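Local atomic coordinates of computational Design of Enzyme (Synthetic construct, PDB entry 3TP4), a protein that is a computationally designed enzyme, probably built to hold an activated serine in a catalytic triad on a scaffold related to family 26 glycosyl hydrolases. Residues A92-Y97 with A152-A157; D96-A101 with G106-G111. All coordinates share one frame; numbering follows the deposited sequence.

In the fold
After the barrel strands 32-37 and 66-70 the chain runs along helix 87-104, from which both contacts start. Contact 2 closes first: only four residues separate 96-101 from 106-111, and the turn between them folds helix 87-104 back over strand 107-113, completing a beta-alpha-beta unit. Contact 1 closes a much longer loop, from 92-97 to 152-157, which contains the whole turn and strand of contact 2 and brings helix 141-157 alongside helix 87-104. Contact 2 therefore joins helix to barrel wall, contact 1 helix to helix. They share Asp96 and Tyr97, and meet where Phe94 CZ packs on Val110 CG2 and Leu154 CD1 on Ile98 CD1.

Contact 1 of 2, residues A92-Y97 with A152-A157; sequences ALFADY and AELADA
The backbone O of Leu154 is gripped twice, by Ser158 OG and, weakly, by Ala157 N at 3.1 Å, and this last turn of helix 141-157 presents both Leu154 and Ala157 to Ala95 and Phe94. The pair is a helix-helix contact on the outside of a TIM barrel. Here helix 87-104 packs beside helix 141-157; the axes of 92-97 and 152-157 lie 42° apart and approach to 9.1 Å. The side chains that meet across the two segments are all apolar. Phe94 holds its CG anti to the backbone N (chi1 -159°), which turns the ring inward under the helix, toward the barrel wall, with one face turned to Leu154. One methyl of that leucine, CD2, sits over this face, 3.7 Å from the centroid and displaced toward the CE2 rim, in a CH-pi contact. The other methyl, CD1, reaches back to the root of the phenyl group, 3.6 Å from Phe94 CB, and lies 3.8 Å from the backbone N of Ala95. A forked side chain suits this place because its two branches cover the ring and its stem together, the side chains crossing at about a right angle. Phe94 also meets Trp69 edge-to-face and touches Ile73, so its large flat surface fills the layer between helix and barrel wall. With an alanine here, Leu154 CD2 would probably lose the face it rests on and a gap would open beside Trp69. Further along, small residues suit the close approach: neither Ala95 nor Ala157 has more than a methyl, and their CA atoms are 5.9 Å apart. Ala95 is buried, whereas Ala157 lies at the partly exposed margin. There the two methyls meet directly, Ala95 CB lying 3.8 Å from Ala157 CB.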
ATOM      1  N   ALA A  92      17.415 -10.669  -5.069  1.00 41.15           N
ATOM      2  CA  ALA A  92      17.907 -11.662  -4.120  1.00 39.34           C
ATOM      3  C   ALA A  92      18.375 -11.000  -2.824  1.00 40.20           C
ATOM      4  O   ALA A  92      18.175 -11.540  -1.735  1.00 45.94           O
ATOM      5  CB  ALA A  92      19.031 -12.495  -4.736  1.00 46.52           C
ATOM      6  N   LEU A  93      19.000  -9.834  -2.955  1.00 31.31           N
ATOM      7  CA  LEU A  93      19.411  -9.034  -1.806  1.00 35.16           C
ATOM      8  C   LEU A  93      18.180  -8.553  -1.014  1.00 37.56           C
ATOM      9  O   LEU A  93      18.117  -8.697   0.209  1.00 37.86           O
ATOM     10  CB  LEU A  93      20.225  -7.830  -2.276  1.00 37.57           C
ATOM     11  CG  LEU A  93      21.653  -8.104  -2.764  1.00 48.07           C
ATOM     12  CD1 LEU A  93      22.243  -6.859  -3.400  1.00 47.89           C
ATOM     13  CD2 LEU A  93      22.533  -8.583  -1.617  1.00 51.89           C
ATOM     14  N   PHE A  94      17.222  -7.974  -1.732  1.00 34.17           N
ATOM     15  CA  PHE A  94      15.955  -7.517  -1.158  1.00 31.48           C
ATOM     16  C   PHE A  94      15.391  -8.668  -0.341  1.00 34.87           C
ATOM     17  O   PHE A  94      15.113  -8.526   0.852  1.00 34.45           O
ATOM     18  CB  PHE A  94      15.002  -7.128  -2.293  1.00 32.88           C
ATOM     19  CG  PHE A  94      13.880  -6.207  -1.882  1.00 35.38           C
ATOM     20  CD1 PHE A  94      13.484  -6.097  -0.555  1.00 33.02           C
ATOM     21  CD2 PHE A  94      13.211  -5.454  -2.837  1.00 37.51           C
ATOM     22  CE1 PHE A  94      12.434  -5.244  -0.184  1.00 30.63           C
ATOM     23  CE2 PHE A  94      12.158  -4.601  -2.479  1.00 34.57           C
ATOM     24  CZ  PHE A  94      11.773  -4.498  -1.153  1.00 28.74           C
ATOM     25  N   ALA A  95      15.275  -9.829  -0.978  1.00 33.93           N
ATOM     26  CA  ALA A  95      14.736 -11.013  -0.324  1.00 34.06           C
ATOM     27  C   ALA A  95      15.548 -11.410   0.895  1.00 34.27           C
ATOM     28  O   ALA A  95      14.992 -11.874   1.890  1.00 36.91           O
ATOM     29  CB  ALA A  95      14.653 -12.181  -1.304  1.00 36.06           C
ATOM     30  N   ASP A  96      16.866 -11.258   0.805  1.00 35.94           N
ATOM     31  CA  ASP A  96      17.745 -11.615   1.914  1.00 39.56           C
ATOM     32  C   ASP A  96      17.483 -10.728   3.139  1.00 35.18           C
ATOM     33  O   ASP A  96      17.404 -11.211   4.270  1.00 37.13           O
ATOM     34  CB  ASP A  96      19.210 -11.496   1.489  1.00 35.87           C
ATOM     35  CG  ASP A  96      20.176 -11.835   2.614  1.00 40.17           C
ATOM     36  OD1 ASP A  96      20.084 -12.955   3.158  1.00 37.47           O
ATOM     37  OD2 ASP A  96      21.011 -10.972   2.965  1.00 40.67           O
ATOM     38  N   TYR A  97      17.348  -9.432   2.901  1.00 36.65           N
ATOM     39  CA  TYR A  97      17.080  -8.483   3.976  1.00 33.21           C
ATOM     40  C   TYR A  97      15.694  -8.693   4.590  1.00 36.01           C
ATOM     41  O   TYR A  97      15.505  -8.465   5.786  1.00 31.46           O
ATOM     42  CB  TYR A  97      17.228  -7.055   3.464  1.00 29.65           C
ATOM     43  CG  TYR A  97      18.656  -6.553   3.442  1.00 39.02           C
ATOM     44  CD1 TYR A  97      19.711  -7.390   3.082  1.00 40.15           C
ATOM     45  CD2 TYR A  97      18.950  -5.235   3.770  1.00 40.09           C
ATOM     46  CE1 TYR A  97      21.016  -6.923   3.056  1.00 38.88           C
ATOM     47  CE2 TYR A  97      20.241  -4.763   3.753  1.00 43.02           C
ATOM     48  CZ  TYR A  97      21.273  -5.608   3.394  1.00 40.81           C
ATOM     49  OH  TYR A  97      22.557  -5.120   3.380  1.00 38.00           O
ATOM     50  N   ALA A 152       6.479  -9.870  -8.258  1.00 29.52           N
ATOM     51  CA  ALA A 152       6.055 -11.247  -8.039  1.00 33.40           C
ATOM     52  C   ALA A 152       7.280 -12.131  -7.750  1.00 36.08           C
ATOM     53  O   ALA A 152       7.225 -13.051  -6.926  1.00 32.43           O
ATOM     54  CB  ALA A 152       5.275 -11.768  -9.245  1.00 32.59           C
ATOM     55  N   GLU A 153       8.383 -11.839  -8.428  1.00 33.99           N
ATOM     56  CA  GLU A 153       9.640 -12.559  -8.202  1.00 37.12           C
ATOM     57  C   GLU A 153      10.120 -12.362  -6.768  1.00 34.13           C
ATOM     58  O   GLU A 153      10.550 -13.301  -6.102  1.00 35.39           O
ATOM     59  CB  GLU A 153      10.712 -12.046  -9.169  1.00 42.50           C
ATOM     60  CG  GLU A 153      10.605 -12.600 -10.579  1.00 62.99           C
ATOM     61  CD  GLU A 153      11.126 -14.020 -10.681  1.00 78.08           C
ATOM     62  OE1 GLU A 153      11.574 -14.562  -9.647  1.00 78.59           O
ATOM     63  OE2 GLU A 153      11.091 -14.593 -11.792  1.00 86.89           O
ATOM     64  N   LEU A 154      10.048 -11.121  -6.301  1.00 30.39           N
ATOM     65  CA  LEU A 154      10.464 -10.803  -4.935  1.00 34.19           C
ATOM     66  C   LEU A 154       9.591 -11.551  -3.943  1.00 35.87           C
ATOM     67  O   LEU A 154      10.085 -12.159  -2.989  1.00 33.09           O
ATOM     68  CB  LEU A 154      10.358  -9.301  -4.678  1.00 34.86           C
ATOM     69  CG  LEU A 154      10.551  -8.901  -3.207  1.00 35.67           C
ATOM     70  CD1 LEU A 154      11.995  -9.121  -2.778  1.00 28.95           C
ATOM     71  CD2 LEU A 154      10.126  -7.459  -2.972  1.00 39.54           C
ATOM     72  N   ALA A 155       8.284 -11.496  -4.173  1.00 32.43           N
ATOM     73  CA  ALA A 155       7.340 -12.197  -3.323  1.00 30.48           C
ATOM     74  C   ALA A 155       7.740 -13.664  -3.185  1.00 34.64           C
ATOM     75  O   ALA A 155       7.827 -14.188  -2.074  1.00 33.19           O
ATOM     76  CB  ALA A 155       5.921 -12.072  -3.886  1.00 27.29           C
ATOM     77  N   ASP A 156       7.990 -14.328  -4.313  1.00 34.12           N
ATOM     78  CA  ASP A 156       8.289 -15.762  -4.281  1.00 34.57           C
ATOM     79  C   ASP A 156       9.641 -16.085  -3.627  1.00 31.99           C
ATOM     80  O   ASP A 156       9.820 -17.162  -3.049  1.00 34.06           O
ATOM     81  CB  ASP A 156       8.217 -16.372  -5.687  1.00 40.76           C
ATOM     82  CG  ASP A 156       8.519 -17.871  -5.691  1.00 51.27           C
ATOM     83  OD1 ASP A 156       7.710 -18.646  -5.137  1.00 52.81           O
ATOM     84  OD2 ASP A 156       9.564 -18.274  -6.251  1.00 53.68           O
ATOM     85  N   ALA A 157      10.587 -15.154  -3.717  1.00 35.74           N
ATOM     86  CA  ALA A 157      11.913 -15.337  -3.116  1.00 41.67           C
ATOM     87  C   ALA A 157      11.940 -15.069  -1.602  1.00 45.74           C
ATOM     88  O   ALA A 157      12.847 -15.512  -0.890  1.00 42.17           O
ATOM     89  CB  ALA A 157      12.941 -14.461  -3.833  1.00 34.29           C
TER

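Contact 2 of 2, residues D96-A101 with G106-G111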
ATOM      1  N   ASP A  96      16.866 -11.258   0.805  1.00 35.94           N
ATOM      2  CA  ASP A  96      17.745 -11.615   1.914  1.00 39.56           C
ATOM      3  C   ASP A  96      17.483 -10.728   3.139  1.00 35.18           C
ATOM      4  O   ASP A  96      17.404 -11.211   4.270  1.00 37.13           O
ATOM      5  CB  ASP A  96      19.210 -11.496   1.489  1.00 35.87           C
ATOM      6  CG  ASP A  96      20.176 -11.835   2.614  1.00 40.17           C
ATOM      7  OD1 ASP A  96      20.084 -12.955   3.158  1.00 37.47           O
ATOM      8  OD2 ASP A  96      21.011 -10.972   2.965  1.00 40.67           O
ATOM      9  N   TYR A  97      17.348  -9.432   2.901  1.00 36.65           N
ATOM     10  CA  TYR A  97      17.080  -8.483   3.976  1.00 33.21           C
ATOM     11  C   TYR A  97      15.694  -8.693   4.590  1.00 36.01           C
ATOM     12  O   TYR A  97      15.505  -8.465   5.786  1.00 31.46           O
ATOM     13  CB  TYR A  97      17.228  -7.055   3.464  1.00 29.65           C
ATOM     14  CG  TYR A  97      18.656  -6.553   3.442  1.00 39.02           C
ATOM     15  CD1 TYR A  97      19.711  -7.390   3.082  1.00 40.15           C
ATOM     16  CD2 TYR A  97      18.950  -5.235   3.770  1.00 40.09           C
ATOM     17  CE1 TYR A  97      21.016  -6.923   3.056  1.00 38.88           C
ATOM     18  CE2 TYR A  97      20.241  -4.763   3.753  1.00 43.02           C
ATOM     19  CZ  TYR A  97      21.273  -5.608   3.394  1.00 40.81           C
ATOM     20  OH  TYR A  97      22.557  -5.120   3.380  1.00 38.00           O
ATOM     21  N   ILE A  98      14.734  -9.125   3.774  1.00 31.93           N
ATOM     22  CA  ILE A  98      13.390  -9.443   4.265  1.00 32.45           C
ATOM     23  C   ILE A  98      13.451 -10.686   5.138  1.00 35.44           C
ATOM     24  O   ILE A  98      12.798 -10.763   6.183  1.00 36.00           O
ATOM     25  CB  ILE A  98      12.384  -9.675   3.097  1.00 33.06           C
ATOM     26  CG1 ILE A  98      11.917  -8.338   2.518  1.00 31.96           C
ATOM     27  CG2 ILE A  98      11.176 -10.490   3.564  1.00 25.76           C
ATOM     28  CD1 ILE A  98      11.131  -8.468   1.210  1.00 34.66           C
ATOM     29  N   ARG A  99      14.242 -11.667   4.708  1.00 35.21           N
ATOM     30  CA  ARG A  99      14.434 -12.891   5.489  1.00 27.16           C
ATOM     31  C   ARG A  99      15.075 -12.580   6.847  1.00 29.24           C
ATOM     32  O   ARG A  99      14.668 -13.114   7.887  1.00 34.79           O
ATOM     33  CB  ARG A  99      15.304 -13.890   4.707  1.00 34.96           C
ATOM     34  CG  ARG A  99      14.537 -14.701   3.664  1.00 39.83           C
ATOM     35  CD  ARG A  99      15.454 -15.336   2.604  1.00 48.96           C
ATOM     36  NE  ARG A  99      16.681 -15.884   3.180  1.00 51.53           N
ATOM     37  CZ  ARG A  99      16.739 -17.004   3.892  1.00 53.01           C
ATOM     38  NH1 ARG A  99      15.636 -17.713   4.115  1.00 45.47           N
ATOM     39  NH2 ARG A  99      17.904 -17.420   4.381  1.00 56.47           N
ATOM     40  N   LYS A 100      16.085 -11.717   6.823  1.00 31.22           N
ATOM     41  CA  LYS A 100      16.787 -11.311   8.035  1.00 38.17           C
ATOM     42  C   LYS A 100      15.842 -10.611   9.006  1.00 33.60           C
ATOM     43  O   LYS A 100      15.930 -10.803  10.224  1.00 31.20           O
ATOM     44  CB  LYS A 100      17.963 -10.402   7.680  1.00 31.69           C
ATOM     45  CG  LYS A 100      19.197 -11.175   7.189  1.00 32.45           C
ATOM     46  CD  LYS A 100      20.227 -10.272   6.534  1.00 27.50           C
ATOM     47  CE  LYS A 100      21.542 -11.054   6.243  1.00 38.19           C
ATOM     48  NZ  LYS A 100      22.360 -10.387   5.184  1.00 36.63           N
ATOM     49  N   ALA A 101      14.928  -9.811   8.458  1.00 27.88           N
ATOM     50  CA  ALA A 101      13.995  -9.065   9.288  1.00 28.71           C
ATOM     51  C   ALA A 101      13.016 -10.037   9.911  1.00 31.10           C
ATOM     52  O   ALA A 101      12.674  -9.930  11.089  1.00 31.96           O
ATOM     53  CB  ALA A 101      13.258  -8.020   8.454  1.00 30.16           C
ATOM     54  N   GLY A 106      10.655  -9.144  13.048  1.00 28.82           N
ATOM     55  CA  GLY A 106       9.890  -8.010  12.553  1.00 30.87           C
ATOM     56  C   GLY A 106       8.854  -8.377  11.498  1.00 33.05           C
ATOM     57  O   GLY A 106       8.860  -9.495  10.969  1.00 35.61           O
ATOM     58  N   VAL A 107       7.963  -7.428  11.201  1.00 29.91           N
ATOM     59  CA  VAL A 107       6.978  -7.552  10.122  1.00 30.38           C
ATOM     60  C   VAL A 107       7.430  -6.684   8.941  1.00 27.53           C
ATOM     61  O   VAL A 107       7.866  -5.549   9.119  1.00 27.72           O
ATOM     62  CB  VAL A 107       5.560  -7.109  10.592  1.00 27.50           C
ATOM     63  CG1 VAL A 107       4.568  -7.045   9.414  1.00 27.19           C
ATOM     64  CG2 VAL A 107       5.039  -8.051  11.681  1.00 28.13           C
ATOM     65  N   ASN A 108       7.341  -7.224   7.734  1.00 25.23           N
ATOM     66  CA  ASN A 108       7.842  -6.526   6.561  1.00 24.46           C
ATOM     67  C   ASN A 108       6.755  -5.787   5.790  1.00 28.70           C
ATOM     68  O   ASN A 108       5.685  -6.340   5.518  1.00 25.41           O
ATOM     69  CB  ASN A 108       8.553  -7.507   5.612  1.00 26.55           C
ATOM     70  CG  ASN A 108       9.919  -7.940   6.130  1.00 25.67           C
ATOM     71  OD1 ASN A 108      10.910  -7.224   5.968  1.00 28.35           O
ATOM     72  ND2 ASN A 108       9.980  -9.117   6.743  1.00 28.44           N
ATOM     73  N   THR A 109       7.038  -4.542   5.431  1.00 25.10           N
ATOM     74  CA  THR A 109       6.186  -3.822   4.496  1.00 22.91           C
ATOM     75  C   THR A 109       7.011  -3.316   3.314  1.00 27.08           C
ATOM     76  O   THR A 109       8.140  -2.846   3.486  1.00 29.76           O
ATOM     77  CB  THR A 109       5.455  -2.653   5.164  1.00 29.65           C
ATOM     78  OG1 THR A 109       4.575  -2.044   4.208  1.00 44.29           O
ATOM     79  CG2 THR A 109       6.451  -1.615   5.656  1.00 23.64           C
ATOM     80  N   VAL A 110       6.440  -3.438   2.117  1.00 28.76           N
ATOM     81  CA  VAL A 110       7.099  -3.050   0.876  1.00 27.58           C
ATOM     82  C   VAL A 110       6.166  -2.134   0.102  1.00 26.59           C
ATOM     83  O   VAL A 110       5.013  -2.489  -0.173  1.00 26.39           O
ATOM     84  CB  VAL A 110       7.421  -4.278   0.000  1.00 33.03           C
ATOM     85  CG1 VAL A 110       7.810  -3.834  -1.409  1.00 30.13           C
ATOM     86  CG2 VAL A 110       8.520  -5.157   0.650  1.00 29.33           C
ATOM     87  N   GLY A 111       6.656  -0.948  -0.240  1.00 23.93           N
ATOM     88  CA  GLY A 111       5.833   0.051  -0.906  1.00 25.27           C
ATOM     89  C   GLY A 111       6.389   0.374  -2.280  1.00 32.83           C
ATOM     90  O   GLY A 111       7.599   0.364  -2.477  1.00 27.22           O
TER
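With CG anti to its carbonyl carbon (chi1 -74°), Asn108 sends its amide off strand 107-113 toward Ile98 and Ala101, while a similar first torsion in Ile98 (chi1 -79°) places CG1 and CG2 beside that amide. This is the closing half of a beta-alpha-beta unit in the TIM barrel: the axis of 96-101 makes 149° with that of strand residues 107-111, so the helix runs back over the strand that follows it. The two ends of the Asn108 amide have different partners. ND2 makes a weak, bent hydrogen bond of 3.3 Å to Ile98 O, whereas OD1 accepts a hydrogen bond from Trp69 NE1 of strand 66-70, the stronger tie. Together they probably set which way round the amide lies, the Trp69 bond doing most of it, and a buried polar group finds partners on both helix and neighbouring strand. Carbon packs around it: Ile98 CG2 lies 3.7 Å from ND2, and Ala101 CB comes within 3.5 Å of OD1, a small methyl that lets the helix come close. At the turn, buried Gly106 donates from its N to Ala101 O at 2.9 Å, binding the end of the connection to the helix's last turns. Farther along the strand, the extended arm of Ile98 ends with CD1 4.3 Å from Val110 CG2.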